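EvdO1 (Micromonospora carbonacea, PDB 4XBZ) probably catalyses an oxidative cyclization in orthosomycin biosynthesis, as a metal-dependent oxygenase of the phytanoyl-CoA dioxygenase family built on a double-stranded beta-helix. Local coordinates at residues A[108-113]-A[323-328]; A[133-138]-A[177-182]; A[140-145]-A[258-263]. All coordinates share one frame; numbering follows the deposited sequence.

Contact 1. Residues A[108-113]-A[323-328]; sequences IEYVVD and TLRFAH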
loop_
_atom_site.group_PDB
_atom_site.type_symbol
_atom_site.label_atom_id
_atom_site.label_comp_id
_atom_site.label_asym_id
_atom_site.label_seq_id
_atom_site.Cartn_x
_atom_site.Cartn_y
_atom_site.Cartn_z
ATOM N N ILE A 108 -19.835 -20.562 -3.471
ATOM C CA ILE A 108 -19.393 -21.537 -2.477
ATOM C C ILE A 108 -18.295 -20.911 -1.584
ATOM O O ILE A 108 -17.310 -20.388 -2.089
ATOM C CB ILE A 108 -18.887 -22.834 -3.171
ATOM C CG1 ILE A 108 -20.033 -23.501 -3.930
ATOM C CG2 ILE A 108 -18.299 -23.810 -2.175
ATOM C CD1 ILE A 108 -19.585 -24.436 -5.006
ATOM N N GLU A 109 -18.477 -20.955 -0.260
ATOM C CA GLU A 109 -17.481 -20.400 0.671
ATOM C C GLU A 109 -16.486 -21.438 1.157
ATOM O O GLU A 109 -16.816 -22.628 1.277
ATOM C CB GLU A 109 -18.145 -19.774 1.898
ATOM C CG GLU A 109 -19.102 -18.634 1.601
ATOM C CD GLU A 109 -18.430 -17.286 1.438
ATOM O OE1 GLU A 109 -17.212 -17.149 1.691
ATOM O OE2 GLU A 109 -19.155 -16.349 1.052
ATOM N N TYR A 110 -15.284 -20.956 1.473
ATOM C CA TYR A 110 -14.207 -21.757 2.057
ATOM C C TYR A 110 -13.775 -22.836 1.074
ATOM O O TYR A 110 -13.623 -24.008 1.429
ATOM C CB TYR A 110 -14.636 -22.356 3.406
ATOM C CG TYR A 110 -15.301 -21.335 4.291
ATOM C CD1 TYR A 110 -14.582 -20.239 4.769
ATOM C CD2 TYR A 110 -16.648 -21.436 4.621
ATOM C CE1 TYR A 110 -15.185 -19.272 5.565
ATOM C CE2 TYR A 110 -17.268 -20.478 5.420
ATOM C CZ TYR A 110 -16.525 -19.390 5.887
ATOM O OH TYR A 110 -17.114 -18.426 6.678
ATOM N N VAL A 111 -13.573 -22.412 -0.172
ATOM C CA VAL A 111 -13.162 -23.308 -1.243
ATOM C C VAL A 111 -11.709 -23.709 -1.064
ATOM O O VAL A 111 -11.259 -24.689 -1.648
ATOM C CB VAL A 111 -13.345 -22.660 -2.625
ATOM C CG1 VAL A 111 -14.813 -22.312 -2.862
ATOM C CG2 VAL A 111 -12.487 -21.420 -2.726
ATOM N N VAL A 112 -10.972 -22.944 -0.263
ATOM C CA VAL A 112 -9.585 -23.282 0.034
ATOM C C VAL A 112 -9.528 -24.520 0.947
ATOM O O VAL A 112 -8.641 -25.360 0.830
ATOM C CB VAL A 112 -8.849 -22.080 0.687
ATOM C CG1 VAL A 112 -7.807 -22.545 1.701
ATOM C CG2 VAL A 112 -8.244 -21.174 -0.387
ATOM N N ASP A 113 -10.492 -24.635 1.844
ATOM C CA ASP A 113 -10.607 -25.822 2.687
ATOM C C ASP A 113 -11.145 -27.018 1.881
ATOM O O ASP A 113 -10.813 -28.172 2.160
ATOM C CB ASP A 113 -11.518 -25.523 3.878
ATOM C CG ASP A 113 -11.551 -26.648 4.901
ATOM O OD1 ASP A 113 -10.479 -27.198 5.233
ATOM O OD2 ASP A 113 -12.659 -26.968 5.386
ATOM N N THR A 323 -7.715 -27.519 10.142
ATOM C CA THR A 323 -8.625 -27.139 9.066
ATOM C C THR A 323 -8.232 -25.808 8.434
ATOM O O THR A 323 -7.480 -25.028 9.018
ATOM C CB THR A 323 -10.069 -27.030 9.567
ATOM O OG1 THR A 323 -10.913 -26.617 8.486
ATOM C CG2 THR A 323 -10.170 -26.024 10.705
ATOM N N LEU A 324 -8.735 -25.555 7.231
ATOM C CA LEU A 324 -8.484 -24.283 6.571
ATOM C C LEU A 324 -9.730 -23.413 6.604
ATOM O O LEU A 324 -9.765 -22.344 6.017
ATOM C CB LEU A 324 -8.024 -24.507 5.132
ATOM C CG LEU A 324 -6.708 -25.279 4.980
ATOM C CD1 LEU A 324 -6.223 -25.248 3.553
ATOM C CD2 LEU A 324 -5.640 -24.710 5.894
ATOM N N ARG A 325 -10.761 -23.869 7.297
ATOM C CA ARG A 325 -12.020 -23.140 7.294
ATOM C C ARG A 325 -12.344 -22.556 8.653
ATOM O O ARG A 325 -12.480 -23.276 9.639
ATOM C CB ARG A 325 -13.152 -24.043 6.830
ATOM C CG ARG A 325 -14.545 -23.506 7.111
ATOM C CD ARG A 325 -15.584 -24.624 6.942
ATOM N NE ARG A 325 -16.955 -24.125 6.954
ATOM C CZ ARG A 325 -17.643 -23.891 8.066
ATOM N NH1 ARG A 325 -17.076 -24.097 9.250
ATOM N NH2 ARG A 325 -18.890 -23.442 7.997
ATOM N N PHE A 326 -12.477 -21.235 8.678
ATOM C CA PHE A 326 -12.773 -20.502 9.895
ATOM C C PHE A 326 -13.921 -19.569 9.669
ATOM O O PHE A 326 -13.750 -18.479 9.129
ATOM C CB PHE A 326 -11.544 -19.747 10.351
ATOM C CG PHE A 326 -10.463 -20.648 10.788
ATOM C CD1 PHE A 326 -10.413 -21.094 12.110
ATOM C CD2 PHE A 326 -9.536 -21.117 9.875
ATOM C CE1 PHE A 326 -9.425 -21.957 12.519
ATOM C CE2 PHE A 326 -8.552 -21.992 10.273
ATOM C CZ PHE A 326 -8.490 -22.411 11.603
ATOM N N ALA A 327 -15.093 -20.009 10.093
ATOM C CA ALA A 327 -16.327 -19.337 9.744
ATOM C C ALA A 327 -16.382 -17.977 10.394
ATOM O O ALA A 327 -16.292 -17.860 11.612
ATOM C CB ALA A 327 -17.532 -20.175 10.145
ATOM N N HIS A 328 -16.544 -16.964 9.546
ATOM C CA HIS A 328 -16.545 -15.554 9.933
ATOM C C HIS A 328 -17.426 -15.239 11.147
ATOM O O HIS A 328 -17.039 -14.452 12.012
ATOM C CB HIS A 328 -16.978 -14.697 8.729
ATOM C CG HIS A 328 -16.068 -14.820 7.541
ATOM N ND1 HIS A 328 -14.787 -14.303 7.526
ATOM C CD2 HIS A 328 -16.245 -15.422 6.339
ATOM C CE1 HIS A 328 -14.217 -14.580 6.365
ATOM N NE2 HIS A 328 -15.079 -15.258 5.627
HETATM O O HOH W 1 -14.721 -16.907 3.585
HETATM O O HOH W 2 -11.340 -21.941 3.503
HETATM O O HOH W 3 -11.829 -29.259 7.109
#

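Contact 2. Residues A[133-138]-A[177-182]; sequences QLVGPN and RVIDAG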
loop_
_atom_site.group_PDB
_atom_site.type_symbol
_atom_site.label_atom_id
_atom_site.label_comp_id
_atom_site.label_asym_id
_atom_site.label_seq_id
_atom_site.Cartn_x
_atom_site.Cartn_y
_atom_site.Cartn_z
ATOM N N GLN A 133 3.164 -6.217 -1.682
ATOM C CA GLN A 133 3.488 -4.851 -2.088
ATOM C C GLN A 133 2.276 -3.934 -1.915
ATOM O O GLN A 133 2.427 -2.749 -1.605
ATOM C CB GLN A 133 3.992 -4.796 -3.539
ATOM C CG GLN A 133 5.476 -5.091 -3.689
ATOM C CD GLN A 133 6.363 -4.216 -2.777
ATOM O OE1 GLN A 133 6.508 -3.002 -2.999
ATOM N NE2 GLN A 133 6.978 -4.838 -1.767
ATOM N N LEU A 134 1.080 -4.485 -2.090
ATOM C CA LEU A 134 -0.124 -3.661 -2.091
ATOM C C LEU A 134 -0.766 -3.558 -0.718
ATOM O O LEU A 134 -1.118 -2.479 -0.268
ATOM C CB LEU A 134 -1.131 -4.205 -3.105
ATOM C CG LEU A 134 -0.669 -4.189 -4.570
ATOM C CD1 LEU A 134 -1.783 -4.671 -5.496
ATOM C CD2 LEU A 134 -0.213 -2.804 -4.972
ATOM N N VAL A 135 -0.920 -4.691 -0.053
ATOM C CA VAL A 135 -1.561 -4.731 1.245
ATOM C C VAL A 135 -0.521 -4.503 2.338
ATOM O O VAL A 135 -0.838 -4.007 3.415
ATOM C CB VAL A 135 -2.318 -6.105 1.451
ATOM C CG1 VAL A 135 -2.843 -6.257 2.859
ATOM C CG2 VAL A 135 -3.476 -6.244 0.451
ATOM N N GLY A 136 0.733 -4.838 2.051
ATOM C CA GLY A 136 1.773 -4.758 3.062
ATOM C C GLY A 136 2.250 -6.113 3.582
ATOM O O GLY A 136 1.637 -7.157 3.306
ATOM N N PRO A 137 3.359 -6.097 4.340
ATOM C CA PRO A 137 4.049 -7.270 4.893
ATOM C C PRO A 137 3.233 -8.035 5.951
ATOM O O PRO A 137 3.555 -9.190 6.214
ATOM C CB PRO A 137 5.314 -6.661 5.512
ATOM C CG PRO A 137 4.902 -5.252 5.876
ATOM C CD PRO A 137 4.026 -4.840 4.726
ATOM N N ASN A 138 2.204 -7.424 6.530
ATOM C CA ASN A 138 1.388 -8.125 7.533
ATOM C C ASN A 138 0.066 -8.613 6.963
ATOM O O ASN A 138 -0.919 -8.754 7.698
ATOM C CB ASN A 138 1.087 -7.226 8.743
ATOM C CG ASN A 138 2.317 -6.500 9.262
ATOM O OD1 ASN A 138 3.388 -7.085 9.399
ATOM N ND2 ASN A 138 2.163 -5.210 9.551
ATOM N N ARG A 177 -5.791 -1.115 0.696
ATOM C CA ARG A 177 -5.090 -2.022 1.596
ATOM C C ARG A 177 -5.963 -3.243 1.883
ATOM O O ARG A 177 -5.468 -4.290 2.301
ATOM C CB ARG A 177 -4.705 -1.284 2.887
ATOM C CG ARG A 177 -4.030 0.079 2.587
ATOM C CD ARG A 177 -4.066 1.021 3.784
ATOM N NE ARG A 177 -3.178 0.518 4.804
ATOM C CZ ARG A 177 -3.358 0.674 6.109
ATOM N NH1 ARG A 177 -4.401 1.351 6.572
ATOM N NH2 ARG A 177 -2.469 0.153 6.945
ATOM N N VAL A 178 -7.263 -3.091 1.639
ATOM C CA VAL A 178 -8.206 -4.197 1.688
ATOM C C VAL A 178 -8.616 -4.547 0.261
ATOM O O VAL A 178 -9.242 -3.752 -0.437
ATOM C CB VAL A 178 -9.452 -3.857 2.528
ATOM C CG1 VAL A 178 -10.412 -5.032 2.546
ATOM C CG2 VAL A 178 -9.035 -3.455 3.942
ATOM N N ILE A 179 -8.248 -5.743 -0.171
ATOM C CA ILE A 179 -8.242 -6.065 -1.587
ATOM C C ILE A 179 -8.880 -7.429 -1.884
ATOM O O ILE A 179 -8.599 -8.428 -1.215
ATOM C CB ILE A 179 -6.797 -6.050 -2.139
ATOM C CG1 ILE A 179 -6.117 -4.705 -1.855
ATOM C CG2 ILE A 179 -6.779 -6.393 -3.639
ATOM C CD1 ILE A 179 -4.709 -4.606 -2.410
ATOM N N ASP A 180 -9.747 -7.428 -2.892
ATOM C CA ASP A 180 -10.257 -8.633 -3.539
ATOM C C ASP A 180 -9.368 -9.074 -4.698
ATOM O O ASP A 180 -9.137 -8.304 -5.630
ATOM C CB ASP A 180 -11.657 -8.385 -4.079
ATOM C CG ASP A 180 -12.721 -8.897 -3.173
ATOM O OD1 ASP A 180 -12.478 -9.930 -2.513
ATOM O OD2 ASP A 180 -13.792 -8.267 -3.120
ATOM N N ALA A 181 -8.871 -10.304 -4.650
ATOM C CA ALA A 181 -8.192 -10.873 -5.804
ATOM C C ALA A 181 -9.131 -11.859 -6.480
ATOM O O ALA A 181 -9.532 -12.865 -5.878
ATOM C CB ALA A 181 -6.909 -11.546 -5.405
ATOM N N GLY A 182 -9.492 -11.553 -7.723
ATOM C CA GLY A 182 -10.413 -12.372 -8.489
ATOM C C GLY A 182 -9.640 -13.140 -9.529
ATOM O O GLY A 182 -9.103 -12.551 -10.466
HETATM O O HOH W 4 -0.905 -1.758 5.189
#

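Contact 3. Residues A[140-145]-A[258-263]; sequences IPTWDS and YFEYRP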
loop_
_atom_site.group_PDB
_atom_site.type_symbol
_atom_site.label_atom_id
_atom_site.label_comp_id
_atom_site.label_asym_id
_atom_site.label_seq_id
_atom_site.Cartn_x
_atom_site.Cartn_y
_atom_site.Cartn_z
ATOM N N ILE A 140 -3.012 -10.704 5.745
ATOM C CA ILE A 140 -3.617 -11.992 6.034
ATOM C C ILE A 140 -4.755 -12.249 5.049
ATOM O O ILE A 140 -5.387 -11.305 4.571
ATOM C CB ILE A 140 -4.132 -12.079 7.480
ATOM C CG1 ILE A 140 -5.166 -10.990 7.766
ATOM C CG2 ILE A 140 -2.976 -11.998 8.472
ATOM C CD1 ILE A 140 -6.221 -11.422 8.796
ATOM N N PRO A 141 -4.997 -13.523 4.719
ATOM C CA PRO A 141 -6.153 -13.903 3.894
ATOM C C PRO A 141 -7.456 -13.932 4.705
ATOM O O PRO A 141 -7.465 -14.462 5.816
ATOM C CB PRO A 141 -5.781 -15.302 3.406
ATOM C CG PRO A 141 -4.919 -15.864 4.551
ATOM C CD PRO A 141 -4.128 -14.675 5.037
ATOM N N THR A 142 -8.539 -13.372 4.178
ATOM C CA THR A 142 -9.777 -13.342 4.940
ATOM C C THR A 142 -10.842 -14.194 4.256
ATOM O O THR A 142 -10.820 -15.417 4.364
ATOM C CB THR A 142 -10.287 -11.888 5.159
ATOM O OG1 THR A 142 -10.410 -11.225 3.900
ATOM C CG2 THR A 142 -9.308 -11.076 6.067
ATOM N N TRP A 143 -11.778 -13.554 3.570
ATOM C CA TRP A 143 -12.744 -14.270 2.767
ATOM C C TRP A 143 -12.048 -15.046 1.662
ATOM O O TRP A 143 -11.089 -14.557 1.054
ATOM C CB TRP A 143 -13.786 -13.299 2.182
ATOM C CG TRP A 143 -14.875 -12.922 3.172
ATOM C CD1 TRP A 143 -16.130 -13.487 3.279
ATOM C CD2 TRP A 143 -14.803 -11.924 4.208
ATOM N NE1 TRP A 143 -16.831 -12.897 4.308
ATOM C CE2 TRP A 143 -16.042 -11.937 4.892
ATOM C CE3 TRP A 143 -13.819 -11.015 4.615
ATOM C CZ2 TRP A 143 -16.318 -11.076 5.956
ATOM C CZ3 TRP A 143 -14.093 -10.161 5.680
ATOM C CH2 TRP A 143 -15.333 -10.198 6.339
ATOM N N ASP A 144 -12.508 -16.274 1.430
ATOM C CA ASP A 144 -12.093 -17.047 0.264
ATOM C C ASP A 144 -13.316 -17.801 -0.273
ATOM O O ASP A 144 -14.056 -18.440 0.478
ATOM C CB ASP A 144 -10.917 -17.994 0.594
ATOM C CG ASP A 144 -11.351 -19.296 1.295
ATOM O OD1 ASP A 144 -11.781 -20.236 0.589
ATOM O OD2 ASP A 144 -11.231 -19.398 2.545
ATOM N N SER A 145 -13.546 -17.709 -1.574
ATOM C CA SER A 145 -14.770 -18.270 -2.145
ATOM C C SER A 145 -14.680 -18.413 -3.652
ATOM O O SER A 145 -13.767 -17.889 -4.275
ATOM C CB SER A 145 -15.979 -17.389 -1.793
ATOM O OG SER A 145 -15.817 -16.070 -2.295
ATOM N N TYR A 258 -12.388 -15.845 -5.573
ATOM C CA TYR A 258 -12.055 -14.595 -4.877
ATOM C C TYR A 258 -11.347 -14.855 -3.561
ATOM O O TYR A 258 -11.890 -15.515 -2.668
ATOM C CB TYR A 258 -13.303 -13.739 -4.586
ATOM C CG TYR A 258 -13.897 -13.057 -5.800
ATOM C CD1 TYR A 258 -13.352 -11.872 -6.301
ATOM C CD2 TYR A 258 -15.005 -13.597 -6.452
ATOM C CE1 TYR A 258 -13.893 -11.241 -7.418
ATOM C CE2 TYR A 258 -15.545 -12.980 -7.576
ATOM C CZ TYR A 258 -14.986 -11.798 -8.059
ATOM O OH TYR A 258 -15.534 -11.186 -9.179
ATOM N N PHE A 259 -10.143 -14.307 -3.457
ATOM C CA PHE A 259 -9.407 -14.178 -2.200
ATOM C C PHE A 259 -9.375 -12.718 -1.731
ATOM O O PHE A 259 -8.796 -11.887 -2.430
ATOM C CB PHE A 259 -7.964 -14.647 -2.372
ATOM C CG PHE A 259 -7.811 -16.078 -2.776
ATOM C CD1 PHE A 259 -8.808 -17.015 -2.519
ATOM C CD2 PHE A 259 -6.633 -16.502 -3.377
ATOM C CE1 PHE A 259 -8.633 -18.339 -2.888
ATOM C CE2 PHE A 259 -6.453 -17.818 -3.751
ATOM C CZ PHE A 259 -7.447 -18.740 -3.508
ATOM N N GLU A 260 -9.964 -12.393 -0.578
ATOM C CA GLU A 260 -9.713 -11.076 0.039
ATOM C C GLU A 260 -8.517 -11.095 0.995
ATOM O O GLU A 260 -8.226 -12.102 1.640
ATOM C CB GLU A 260 -10.922 -10.537 0.805
ATOM C CG GLU A 260 -10.755 -9.046 1.179
ATOM C CD GLU A 260 -11.678 -8.573 2.316
ATOM O OE1 GLU A 260 -11.404 -8.876 3.510
ATOM O OE2 GLU A 260 -12.670 -7.876 2.018
ATOM N N TYR A 261 -7.822 -9.966 1.057
ATOM C CA TYR A 261 -6.710 -9.772 1.970
ATOM C C TYR A 261 -6.906 -8.465 2.717
ATOM O O TYR A 261 -7.481 -7.534 2.165
ATOM C CB TYR A 261 -5.388 -9.756 1.211
ATOM C CG TYR A 261 -5.112 -11.023 0.439
ATOM C CD1 TYR A 261 -5.541 -11.163 -0.873
ATOM C CD2 TYR A 261 -4.434 -12.091 1.031
ATOM C CE1 TYR A 261 -5.291 -12.314 -1.593
ATOM C CE2 TYR A 261 -4.183 -13.255 0.324
ATOM C CZ TYR A 261 -4.617 -13.361 -0.991
ATOM O OH TYR A 261 -4.378 -14.511 -1.703
ATOM N N ARG A 262 -6.465 -8.417 3.975
ATOM C CA ARG A 262 -6.409 -7.179 4.756
ATOM C C ARG A 262 -5.105 -7.122 5.561
ATOM O O ARG A 262 -4.464 -8.149 5.784
ATOM C CB ARG A 262 -7.600 -7.071 5.710
ATOM C CG ARG A 262 -8.942 -7.071 5.043
ATOM C CD ARG A 262 -10.100 -6.896 6.037
ATOM N NE ARG A 262 -11.384 -7.063 5.360
ATOM C CZ ARG A 262 -12.411 -6.216 5.431
ATOM N NH1 ARG A 262 -12.341 -5.117 6.183
ATOM N NH2 ARG A 262 -13.522 -6.480 4.748
ATOM N N PRO A 263 -4.703 -5.925 6.009
ATOM C CA PRO A 263 -3.523 -5.892 6.886
ATOM C C PRO A 263 -3.842 -6.411 8.286
ATOM O O PRO A 263 -4.919 -6.115 8.802
ATOM C CB PRO A 263 -3.147 -4.400 6.913
ATOM C CG PRO A 263 -3.793 -3.823 5.663
ATOM C CD PRO A 263 -5.091 -4.576 5.563
HETATM O O HOH W 5 -8.399 -15.087 1.015
HETATM O O HOH W 6 -14.223 -14.621 -1.083
#

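Contact 1. Residues A[108-113]-A[323-328]
At the turn that joins strand 105-109 of the main sheet to helix 111-114, Y110 and D113 receive the C-terminal loop 323-328, which itself begins with an ST turn at T323. Y110, in the N-cap position of the short helix, sends its ring out against the loop. R325 lies over one face, with CG 4.0 Å from the centroid of the Y110 ring in a CH-pi contact, displaced toward the rim. Beyond it the extended arginine chain carries NE past the ring to a salt bridge with D91. At the far end the phenol oxygen accepts the backbone N-H of H328 (N to OH of Y110 3.3 Å, N-H...O 159°). D113 is turned toward the loop with CG anti to its backbone N (chi1 -173°). Its OD1 takes the N-H of L324 from above the carboxylate plane, N to OD1 3.1 Å. The other oxygen, OD2, accepts a water that also bonds T323 OG1. T323 OG1 closes the ST turn by accepting from R325 N at 3.0 Å. V112 CG1 adds an apolar touch on L324 CD1 at 3.6 Å. No backbone-to-backbone bond joins the two segments; Y110 OH and D113 OD1 accept the N-H groups of H328 and L324 instead, and these bonds probably help hold the loop.

Contact 2. Residues A[133-138]-A[177-182]
V135 and L134, at the C-terminal end of helix 125-134, pack on I179 where strand 179-184 enters the main sheet of the double-stranded beta-helix. The contact is small and fully buried, and no direct hydrogen bond crosses it. Followed outward, V135 begins with CB set 3.7 Å from the carbonyl oxygen of R177. Its two methyls then divide. CG1, anti to the backbone N (chi1 172°), rests against R177 O at 3.3 Å, whereas CG2, anti to the carbonyl carbon, touches that same oxygen and goes on to I179, where it meets CD1 at 3.5 Å. The valine thus straddles the carbonyl with both branches while one of them joins the apolar cluster. The V135 and I179 side chains pass alongside one another, running opposite ways, and the tip of the isoleucine, CD1, also reaches L134 CB at 3.7 Å. F52 of helix 46-55 touches both L134 and I179, so the cluster lies between two helices and the sheet.

Just after V135 the chain leaves helical geometry at G136, whose positive phi (107°) would bring a CB too close to the carbonyl oxygen before it, and then continues through P137 toward strand 139-147. The R177 guanidinium serves other partners: NH1 bonds V172 O of its own chain and G171 O of the second subunit, which places this end of the contact at the dimer interface. Its NH2 reaches V135 O through one water, which accepts from R177 NH2 at 3.0 Å and donates to V135 O at 2.9 Å.

Contact 3. Residues A[140-145]-A[258-263]
Y258 opens an antiparallel pairing with S145, its N bonded to S145 O and its carbonyl to S145 N. F259 next faces D144 as a non-hydrogen-bonded pair, the ring atom CD1 3.9 Å from D144 CB. At E260 the register slips by one, a beta bulge: its N bonds W143 O while its O takes T142 N. The extended E260 side chain, CG anti to the backbone N (chi1 -168°), brings OE1 to two donors on opposite faces of the carboxylate plane, both 2.6 Å from OE1: T142 OG1 from across the strands, and R262 NE in a salt bridge within its own strand. The W143 ring meets OE1 edge-on, CE3 at 3.4 Å. An alanine here removes both carboxylate oxygens and would probably leave R262 NE without its charge partner and T142 OG1 free to turn. Y261 restores regular pairing opposite P141, CE2 4.0 Å from P141 CB, and R262 follows as a hydrogen-bonded pair with I140. Strand 256-263 lies between strands 139-147 and 179-184; helix 125-134 packs on F259 and Y261, while helix 275-293 reaches the side chains of I140, P141 and T142.

How the contacts relate
The three contacts follow one another across the main sheet. Contact 3 is central: its strand 139-147 pairs with strand 105-109 of contact 1, and its strand 256-263 with strand 179-184 of contact 2. D144 couples contacts 3 and 1, its O 3.0 Å from Y110 N and its OD1 3.0 Å from V112 N, and W143 stacks on H328. Toward contact 2, across the neighbouring strand pair, A181 N lies 2.7 Å from F259 O. Contacts 1 and 2 do not touch, their centres about 19 Å apart. Nickel is bound by H160, D162 and H244. The side chain of Y258 in contact 3 is about 6 Å from the nickel ion. The side chain of I179 in contact 2 is about 12 Å from it.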